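Local coordinates for protein branched-chain-amino-acid aminotransferase (Pseudomonas sp. UW4, PDB 6JIF) that catalyses the pyridoxal-phosphate-dependent transfer of amino groups between branched-chain amino acids and 2-oxo acids, at residues F297-P311 against F324-Y338. Sequence-based numbering, arbitrary orientation.
Sequences FKEAGACGTAAVITP and FHSETEVGPVTQKLY. With PLP (pyridoxal-5'-phosphate), chain D.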
ATOM      1  N   PHE B 297      18.428 -19.546 -20.306  1.00 16.81           N
ATOM      2  CA  PHE B 297      18.362 -20.380 -19.101  1.00 16.99           C
ATOM      3  C   PHE B 297      17.960 -21.793 -19.471  1.00 17.90           C
ATOM      4  O   PHE B 297      17.016 -21.974 -20.239  1.00 19.76           O
ATOM      5  CB  PHE B 297      17.353 -19.782 -18.117  1.00 14.04           C
ATOM      6  CG  PHE B 297      17.699 -18.378 -17.743  1.00 15.13           C
ATOM      7  CD1 PHE B 297      18.921 -18.103 -17.149  1.00 15.18           C
ATOM      8  CD2 PHE B 297      16.841 -17.326 -18.071  1.00 14.06           C
ATOM      9  CE1 PHE B 297      19.301 -16.800 -16.834  1.00 15.00           C
ATOM     10  CE2 PHE B 297      17.184 -16.012 -17.750  1.00 16.68           C
ATOM     11  CZ  PHE B 297      18.441 -15.750 -17.140  1.00 14.73           C
ATOM     12  N   LYS B 298      18.669 -22.804 -18.922  1.00 16.79           N
ATOM     13  CA  LYS B 298      18.184 -24.167 -19.096  1.00 19.46           C
ATOM     14  C   LYS B 298      17.221 -24.579 -17.973  1.00 18.13           C
ATOM     15  O   LYS B 298      16.543 -25.593 -18.096  1.00 20.49           O
ATOM     16  CB  LYS B 298      19.374 -25.132 -19.206  1.00 15.35           C
ATOM     17  CG  LYS B 298      20.304 -25.095 -17.968  1.00 17.21           C
ATOM     18  CD  LYS B 298      21.505 -26.067 -18.186  1.00 18.33           C
ATOM     19  CE  LYS B 298      22.416 -26.087 -16.948  1.00 21.66           C
ATOM     20  NZ  LYS B 298      23.523 -27.158 -16.923  1.00 24.17           N
ATOM     21  N   GLU B 299      17.163 -23.826 -16.885  1.00 14.90           N
ATOM     22  CA  GLU B 299      16.255 -24.041 -15.770  1.00 14.89           C
ATOM     23  C   GLU B 299      15.915 -22.675 -15.210  1.00 17.75           C
ATOM     24  O   GLU B 299      16.687 -21.712 -15.372  1.00 16.09           O
ATOM     25  CB  GLU B 299      16.893 -24.861 -14.607  1.00 14.82           C
ATOM     26  CG  GLU B 299      17.325 -26.209 -14.945  1.00 17.80           C
ATOM     27  CD  GLU B 299      17.897 -26.956 -13.746  1.00 23.34           C
ATOM     28  OE1 GLU B 299      17.376 -26.714 -12.628  1.00 21.66           O
ATOM     29  OE2 GLU B 299      18.847 -27.795 -13.940  1.00 21.56           O
ATOM     30  N   ALA B 300      14.775 -22.591 -14.540  1.00 14.15           N
ATOM     31  CA  ALA B 300      14.427 -21.356 -13.853  1.00 13.24           C
ATOM     32  C   ALA B 300      13.499 -21.670 -12.687  1.00 11.78           C
ATOM     33  O   ALA B 300      12.816 -22.690 -12.672  1.00 15.78           O
ATOM     34  CB  ALA B 300      13.764 -20.348 -14.805  1.00 16.69           C
ATOM     35  N   GLY B 301      13.478 -20.770 -11.715  1.00 14.74           N
ATOM     36  CA  GLY B 301      12.677 -20.949 -10.526  1.00 11.64           C
ATOM     37  C   GLY B 301      12.408 -19.641  -9.818  1.00 16.17           C
ATOM     38  O   GLY B 301      12.834 -18.557 -10.242  1.00 15.43           O
ATOM     39  N   ALA B 302      11.549 -19.753  -8.815  1.00 14.15           N
ATOM     40  CA  ALA B 302      11.241 -18.656  -7.894  1.00 13.28           C
ATOM     41  C   ALA B 302      11.564 -19.068  -6.471  1.00 20.51           C
ATOM     42  O   ALA B 302      11.458 -20.233  -6.115  1.00 15.97           O
ATOM     43  CB  ALA B 302       9.793 -18.249  -7.988  1.00 15.25           C
ATOM     44  N   CYS B 303      12.112 -18.151  -5.683  1.00 18.27           N
ATOM     45  CA  CYS B 303      12.490 -18.499  -4.318  1.00 15.48           C
ATOM     46  C   CYS B 303      11.847 -17.520  -3.332  1.00 15.53           C
ATOM     47  O   CYS B 303      11.635 -16.350  -3.659  1.00 14.85           O
ATOM     48  CB  CYS B 303      14.000 -18.553  -4.121  1.00 15.88           C
ATOM     49  SG  CYS B 303      14.805 -17.076  -4.554  1.00 18.46           S
ATOM     50  N   GLY B 304      11.485 -18.035  -2.175  1.00 14.72           N
ATOM     51  CA  GLY B 304      10.972 -17.178  -1.086  1.00 15.52           C
ATOM     52  C   GLY B 304      10.753 -18.076   0.111  1.00 15.28           C
ATOM     53  O   GLY B 304      10.878 -19.294   0.023  1.00 19.59           O
ATOM     54  N   THR B 305      10.425 -17.462   1.248  1.00 18.36           N
ATOM     55  CA  THR B 305      10.359 -18.218   2.497  1.00 18.39           C
ATOM     56  C   THR B 305       9.240 -19.266   2.452  1.00 17.17           C
ATOM     57  O   THR B 305       9.430 -20.401   2.889  1.00 20.37           O
ATOM     58  CB  THR B 305      10.178 -17.254   3.682  1.00 20.58           C
ATOM     59  OG1 THR B 305      11.391 -16.478   3.848  1.00 17.41           O
ATOM     60  CG2 THR B 305       9.870 -18.044   4.933  1.00 19.96           C
ATOM     61  N   ALA B 306       8.050 -18.885   1.975  1.00 18.28           N
ATOM     62  CA  ALA B 306       6.911 -19.803   2.038  1.00 25.28           C
ATOM     63  C   ALA B 306       7.090 -20.985   1.089  1.00 26.50           C
ATOM     64  O   ALA B 306       6.854 -22.142   1.468  1.00 30.35           O
ATOM     65  CB  ALA B 306       5.603 -19.057   1.756  1.00 29.40           C
ATOM     66  N   ALA B 307       7.520 -20.730  -0.133  1.00 30.59           N
ATOM     67  CA  ALA B 307       7.611 -21.798  -1.118  1.00 33.65           C
ATOM     68  C   ALA B 307       8.964 -22.485  -1.136  1.00 28.74           C
ATOM     69  O   ALA B 307       9.052 -23.638  -1.566  1.00 30.37           O
ATOM     70  CB  ALA B 307       7.337 -21.212  -2.494  1.00 37.96           C
ATOM     71  N   VAL B 308       9.983 -21.873  -0.544  1.00 18.11           N
ATOM     72  CA  VAL B 308      11.393 -22.275  -0.615  1.00 15.28           C
ATOM     73  C   VAL B 308      11.853 -22.098  -2.066  1.00 14.14           C
ATOM     74  O   VAL B 308      12.408 -21.033  -2.419  1.00 15.47           O
ATOM     75  CB  VAL B 308      11.686 -23.688  -0.044  1.00 25.07           C
ATOM     76  CG1 VAL B 308      13.198 -23.899   0.021  1.00 24.99           C
ATOM     77  CG2 VAL B 308      11.086 -23.829   1.363  1.00 23.65           C
ATOM     78  N   ILE B 309      11.565 -23.074  -2.936  1.00 16.04           N
ATOM     79  CA  ILE B 309      11.818 -22.911  -4.361  1.00 16.84           C
ATOM     80  C   ILE B 309      10.580 -23.395  -5.092  1.00 15.33           C
ATOM     81  O   ILE B 309      10.092 -24.486  -4.809  1.00 17.66           O
ATOM     82  CB  ILE B 309      13.057 -23.692  -4.833  1.00 14.91           C
ATOM     83  CG1 ILE B 309      14.308 -23.037  -4.270  1.00 15.26           C
ATOM     84  CG2 ILE B 309      13.142 -23.705  -6.389  1.00 15.23           C
ATOM     85  CD1 ILE B 309      15.571 -23.657  -4.781  1.00 20.86           C
ATOM     86  N   THR B 310      10.063 -22.581  -6.029  1.00 17.17           N
ATOM     87  CA  THR B 310       9.009 -23.057  -6.922  1.00 14.13           C
ATOM     88  C   THR B 310       9.639 -23.207  -8.297  1.00 12.58           C
ATOM     89  O   THR B 310      10.041 -22.199  -8.886  1.00 17.40           O
ATOM     90  CB  THR B 310       7.855 -22.058  -6.960  1.00 18.63           C
ATOM     91  OG1 THR B 310       7.351 -21.863  -5.626  1.00 20.07           O
ATOM     92  CG2 THR B 310       6.749 -22.550  -7.890  1.00 15.34           C
ATOM     93  N   PRO B 311       9.789 -24.413  -8.840  1.00 13.15           N
ATOM     94  CA  PRO B 311      10.372 -24.539 -10.179  1.00 14.18           C
ATOM     95  C   PRO B 311       9.427 -23.961 -11.230  1.00 17.25           C
ATOM     96  O   PRO B 311       8.204 -24.066 -11.112  1.00 16.79           O
ATOM     97  CB  PRO B 311      10.579 -26.059 -10.330  1.00 15.87           C
ATOM     98  CG  PRO B 311      10.646 -26.568  -8.988  1.00 16.88           C
ATOM     99  CD  PRO B 311       9.642 -25.720  -8.204  1.00 17.01           C
ATOM    100  N   PHE B 324      11.628 -23.926 -20.159  1.00 17.72           N
ATOM    101  CA  PHE B 324      13.097 -23.905 -20.025  1.00 16.85           C
ATOM    102  C   PHE B 324      13.663 -25.317 -20.133  1.00 24.38           C
ATOM    103  O   PHE B 324      14.620 -25.584 -20.891  1.00 23.32           O
ATOM    104  CB  PHE B 324      13.538 -23.259 -18.689  1.00 17.05           C
ATOM    105  CG  PHE B 324      13.096 -21.797 -18.531  1.00 17.66           C
ATOM    106  CD1 PHE B 324      13.859 -20.775 -19.046  1.00 16.92           C
ATOM    107  CD2 PHE B 324      11.900 -21.500 -17.900  1.00 15.33           C
ATOM    108  CE1 PHE B 324      13.442 -19.461 -18.935  1.00 17.99           C
ATOM    109  CE2 PHE B 324      11.458 -20.212 -17.750  1.00 19.03           C
ATOM    110  CZ  PHE B 324      12.221 -19.173 -18.276  1.00 18.59           C
ATOM    111  N   HIS B 325      13.160 -26.201 -19.274  1.00 21.62           N
ATOM    112  CA  HIS B 325      13.640 -27.570 -19.135  1.00 23.70           C
ATOM    113  C   HIS B 325      12.550 -28.582 -19.416  1.00 22.66           C
ATOM    114  O   HIS B 325      12.739 -29.466 -20.244  1.00 25.50           O
ATOM    115  CB  HIS B 325      14.177 -27.763 -17.695  1.00 22.49           C
ATOM    116  CG  HIS B 325      14.582 -29.176 -17.377  1.00 28.37           C
ATOM    117  ND1 HIS B 325      15.735 -29.747 -17.877  1.00 32.37           N
ATOM    118  CD2 HIS B 325      14.014 -30.119 -16.583  1.00 27.36           C
ATOM    119  CE1 HIS B 325      15.849 -30.989 -17.426  1.00 30.51           C
ATOM    120  NE2 HIS B 325      14.818 -31.237 -16.636  1.00 31.08           N
ATOM    121  N   SER B 326      11.398 -28.441 -18.768  1.00 18.12           N
ATOM    122  CA  SER B 326      10.367 -29.468 -18.804  1.00 19.02           C
ATOM    123  C   SER B 326       9.108 -28.955 -18.130  1.00 19.39           C
ATOM    124  O   SER B 326       9.179 -28.231 -17.134  1.00 19.71           O
ATOM    125  CB  SER B 326      10.846 -30.718 -18.040  1.00 19.04           C
ATOM    126  OG  SER B 326       9.847 -31.707 -18.022  1.00 22.23           O
ATOM    127  N   GLU B 327       7.964 -29.434 -18.615  1.00 16.44           N
ATOM    128  CA  GLU B 327       6.700 -29.219 -17.921  1.00 17.78           C
ATOM    129  C   GLU B 327       6.450 -30.260 -16.838  1.00 24.69           C
ATOM    130  O   GLU B 327       5.490 -30.109 -16.068  1.00 25.45           O
ATOM    131  CB  GLU B 327       5.548 -29.235 -18.933  1.00 21.98           C
ATOM    132  CG  GLU B 327       5.541 -28.009 -19.854  1.00 21.43           C
ATOM    133  CD  GLU B 327       4.851 -26.841 -19.181  1.00 23.93           C
ATOM    134  OE1 GLU B 327       3.614 -26.730 -19.387  1.00 18.73           O
ATOM    135  OE2 GLU B 327       5.538 -26.055 -18.460  1.00 23.99           O
ATOM    136  N   THR B 328       7.276 -31.330 -16.777  1.00 18.57           N
ATOM    137  CA  THR B 328       6.976 -32.464 -15.918  1.00 20.21           C
ATOM    138  C   THR B 328       8.090 -32.814 -14.939  1.00 27.40           C
ATOM    139  O   THR B 328       7.817 -33.521 -13.961  1.00 33.81           O
ATOM    140  CB  THR B 328       6.712 -33.730 -16.768  1.00 19.52           C
ATOM    141  OG1 THR B 328       7.874 -33.976 -17.548  1.00 23.71           O
ATOM    142  CG2 THR B 328       5.502 -33.568 -17.781  1.00 22.58           C
ATOM    143  N   GLU B 329       9.319 -32.356 -15.168  1.00 19.75           N
ATOM    144  CA  GLU B 329      10.447 -32.766 -14.352  1.00 23.27           C
ATOM    145  C   GLU B 329      11.240 -31.539 -13.923  1.00 18.65           C
ATOM    146  O   GLU B 329      11.489 -30.640 -14.729  1.00 19.87           O
ATOM    147  CB  GLU B 329      11.389 -33.706 -15.108  1.00 26.87           C
ATOM    148  CG  GLU B 329      10.698 -34.929 -15.727  1.00 37.95           C
ATOM    149  CD  GLU B 329      11.629 -36.074 -15.785  1.00 53.10           C
ATOM    150  OE1 GLU B 329      11.550 -36.944 -14.884  1.00 58.97           O
ATOM    151  OE2 GLU B 329      12.477 -36.075 -16.706  1.00 58.41           O
ATOM    152  N   VAL B 330      11.662 -31.543 -12.688  1.00 21.24           N
ATOM    153  CA  VAL B 330      12.500 -30.446 -12.188  1.00 17.72           C
ATOM    154  C   VAL B 330      13.943 -30.714 -12.573  1.00 16.03           C
ATOM    155  O   VAL B 330      14.428 -31.855 -12.492  1.00 20.26           O
ATOM    156  CB  VAL B 330      12.299 -30.266 -10.696  1.00 17.38           C
ATOM    157  CG1 VAL B 330      13.239 -29.152 -10.126  1.00 14.84           C
ATOM    158  CG2 VAL B 330      10.830 -30.029 -10.410  1.00 19.18           C
ATOM    159  N   GLY B 331      14.621 -29.669 -13.025  1.00 17.28           N
ATOM    160  CA  GLY B 331      15.966 -29.808 -13.516  1.00 20.80           C
ATOM    161  C   GLY B 331      16.896 -30.062 -12.373  1.00 16.15           C
ATOM    162  O   GLY B 331      16.567 -29.812 -11.200  1.00 17.12           O
ATOM    163  N   PRO B 332      18.062 -30.634 -12.695  1.00 19.28           N
ATOM    164  CA  PRO B 332      18.963 -31.140 -11.642  1.00 16.29           C
ATOM    165  C   PRO B 332      19.610 -30.047 -10.808  1.00 16.86           C
ATOM    166  O   PRO B 332      19.919 -30.284  -9.620  1.00 18.50           O
ATOM    167  CB  PRO B 332      20.007 -31.936 -12.425  1.00 22.82           C
ATOM    168  CG  PRO B 332      20.017 -31.303 -13.781  1.00 23.06           C
ATOM    169  CD  PRO B 332      18.574 -30.914 -14.048  1.00 22.79           C
ATOM    170  N   VAL B 333      19.891 -28.892 -11.411  1.00 16.57           N
ATOM    171  CA  VAL B 333      20.521 -27.833 -10.633  1.00 15.21           C
ATOM    172  C   VAL B 333      19.551 -27.332  -9.583  1.00 13.62           C
ATOM    173  O   VAL B 333      19.934 -27.099  -8.435  1.00 19.73           O
ATOM    174  CB  VAL B 333      21.022 -26.689 -11.529  1.00 17.39           C
ATOM    175  CG1 VAL B 333      21.625 -25.559 -10.614  1.00 17.95           C
ATOM    176  CG2 VAL B 333      22.040 -27.224 -12.517  1.00 19.61           C
ATOM    177  N   THR B 334      18.286 -27.116  -9.975  1.00 16.61           N
ATOM    178  CA  THR B 334      17.257 -26.705  -9.031  1.00 16.14           C
ATOM    179  C   THR B 334      17.110 -27.723  -7.922  1.00 19.87           C
ATOM    180  O   THR B 334      16.986 -27.356  -6.747  1.00 15.32           O
ATOM    181  CB  THR B 334      15.912 -26.502  -9.768  1.00 19.25           C
ATOM    182  OG1 THR B 334      16.037 -25.422 -10.706  1.00 18.23           O
ATOM    183  CG2 THR B 334      14.773 -26.160  -8.784  1.00 16.48           C
ATOM    184  N   GLN B 335      17.171 -29.013  -8.272  1.00 17.21           N
ATOM    185  CA  GLN B 335      17.035 -30.027  -7.250  1.00 17.30           C
ATOM    186  C   GLN B 335      18.186 -29.913  -6.263  1.00 15.85           C
ATOM    187  O   GLN B 335      17.973 -29.974  -5.059  1.00 17.48           O
ATOM    188  CB  GLN B 335      16.976 -31.429  -7.869  1.00 22.41           C
ATOM    189  CG  GLN B 335      15.637 -31.617  -8.561  1.00 25.53           C
ATOM    190  CD  GLN B 335      15.292 -33.048  -8.901  1.00 39.82           C
ATOM    191  OE1 GLN B 335      15.588 -33.535  -9.998  1.00 43.16           O
ATOM    192  NE2 GLN B 335      14.651 -33.728  -7.964  1.00 42.63           N
ATOM    193  N   LYS B 336      19.407 -29.678  -6.774  1.00 15.39           N
ATOM    194  CA  LYS B 336      20.587 -29.592  -5.912  1.00 15.95           C
ATOM    195  C   LYS B 336      20.505 -28.381  -4.982  1.00 17.96           C
ATOM    196  O   LYS B 336      20.814 -28.492  -3.785  1.00 16.97           O
ATOM    197  CB  LYS B 336      21.843 -29.555  -6.792  1.00 21.12           C
ATOM    198  CG  LYS B 336      23.169 -29.469  -6.033  1.00 27.23           C
ATOM    199  CD  LYS B 336      24.392 -29.512  -6.994  1.00 34.43           C
ATOM    200  CE  LYS B 336      24.404 -28.315  -7.988  1.00 38.93           C
ATOM    201  NZ  LYS B 336      25.627 -28.300  -8.882  1.00 40.88           N
ATOM    202  N   LEU B 337      20.065 -27.235  -5.505  1.00 13.52           N
ATOM    203  CA  LEU B 337      19.852 -26.047  -4.676  1.00 18.37           C
ATOM    204  C   LEU B 337      18.792 -26.298  -3.609  1.00 17.80           C
ATOM    205  O   LEU B 337      18.928 -25.887  -2.465  1.00 16.73           O
ATOM    206  CB  LEU B 337      19.424 -24.868  -5.554  1.00 14.53           C
ATOM    207  CG  LEU B 337      20.512 -24.268  -6.442  1.00 17.25           C
ATOM    208  CD1 LEU B 337      19.886 -23.403  -7.550  1.00 16.53           C
ATOM    209  CD2 LEU B 337      21.461 -23.414  -5.615  1.00 17.25           C
ATOM    210  N   TYR B 338      17.680 -26.898  -3.992  1.00 15.51           N
ATOM    211  CA  TYR B 338      16.651 -27.180  -3.004  1.00 17.46           C
ATOM    212  C   TYR B 338      17.171 -28.132  -1.917  1.00 12.87           C
ATOM    213  O   TYR B 338      16.908 -27.936  -0.720  1.00 16.23           O
ATOM    214  CB  TYR B 338      15.464 -27.791  -3.720  1.00 17.47           C
ATOM    215  CG  TYR B 338      14.346 -28.158  -2.817  1.00 17.31           C
ATOM    216  CD1 TYR B 338      13.429 -27.200  -2.433  1.00 18.71           C
ATOM    217  CD2 TYR B 338      14.186 -29.480  -2.376  1.00 18.39           C
ATOM    218  CE1 TYR B 338      12.382 -27.527  -1.628  1.00 25.49           C
ATOM    219  CE2 TYR B 338      13.127 -29.825  -1.544  1.00 21.04           C
ATOM    220  CZ  TYR B 338      12.226 -28.842  -1.182  1.00 26.85           C
ATOM    221  OH  TYR B 338      11.175 -29.151  -0.344  1.00 25.57           O
TER
HETATM  222  N1  PLP D 401       9.729 -11.111  -3.700  1.00 18.12           N
HETATM  223  C2  PLP D 401       8.726 -10.374  -3.145  1.00 21.86           C
HETATM  224  C2A PLP D 401       8.039  -9.389  -4.038  1.00 21.89           C
HETATM  225  C3  PLP D 401       8.412 -10.502  -1.792  1.00 26.89           C
HETATM  226  O3  PLP D 401       7.438  -9.709  -1.244  1.00 27.39           O
HETATM  227  C4  PLP D 401       9.111 -11.447  -0.996  1.00 26.24           C
HETATM  228  C4A PLP D 401       8.947 -11.483   0.512  1.00 21.50           C
HETATM  229  C5  PLP D 401      10.120 -12.198  -1.629  1.00 21.81           C
HETATM  230  C6  PLP D 401      10.410 -11.999  -2.946  1.00 23.87           C
HETATM  231  C5A PLP D 401      10.906 -13.287  -0.968  1.00 22.42           C
HETATM  232  O4P PLP D 401      11.522 -12.835   0.178  1.00 20.87           O
HETATM  233  P   PLP D 401      12.027 -13.908   1.244  1.00 18.33           P
HETATM  234  O1P PLP D 401      12.940 -14.904   0.570  1.00 17.61           O
HETATM  235  O2P PLP D 401      12.811 -13.025   2.226  1.00 15.20           O
HETATM  236  O3P PLP D 401      10.859 -14.654   1.884  1.00 20.47           O
HETATM  237  O   HOH W   1      17.233 -27.877 -19.510  1.00 31.78           O
HETATM  238  O   HOH W   2      13.606 -25.202 -11.850  1.00 16.14           O
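A strand carboxylate seals the start of a helix here: Glu299, on the hairpin of strands 297-304 and 308-317 in the mixed sheet, reaches the N-H groups of the first turn of helix 332-346, whose N-cap is Gly331, well away from the hairpin's turn, where Thr305 N and OG1 hold the cofactor phosphate. The Glu299 chain, extended beyond CG (chi2 -178°), brings both oxygens to the helix end. OE2 takes the Val333 N-H through its syn lone pair at 2.9 Å, while OE1 accepts twice from Thr334, from N at 2.8 Å and from OG1 at 2.7 Å. A water donating to Thr334 OG1 and Ala300 O ties the threonine back to the strand. Farther along, Ile309 lays CG2 against Thr334 CG2 (3.8 Å) and turns CD1 to Leu337 and Tyr338; Pro311 CG meets Val330 CG2 at 3.7 Å. On the sheet's other face, Ala300 CB sits over the centre of the Phe324 ring, a CH-pi contact 3.8 Å from the centroid. A glutamine in place of Glu299 would probably leave one of the N-H groups at the helix start without its acceptor. Three short bonds fix the carboxylate's rotation, and the helix N-terminus probably stabilises its negative charge.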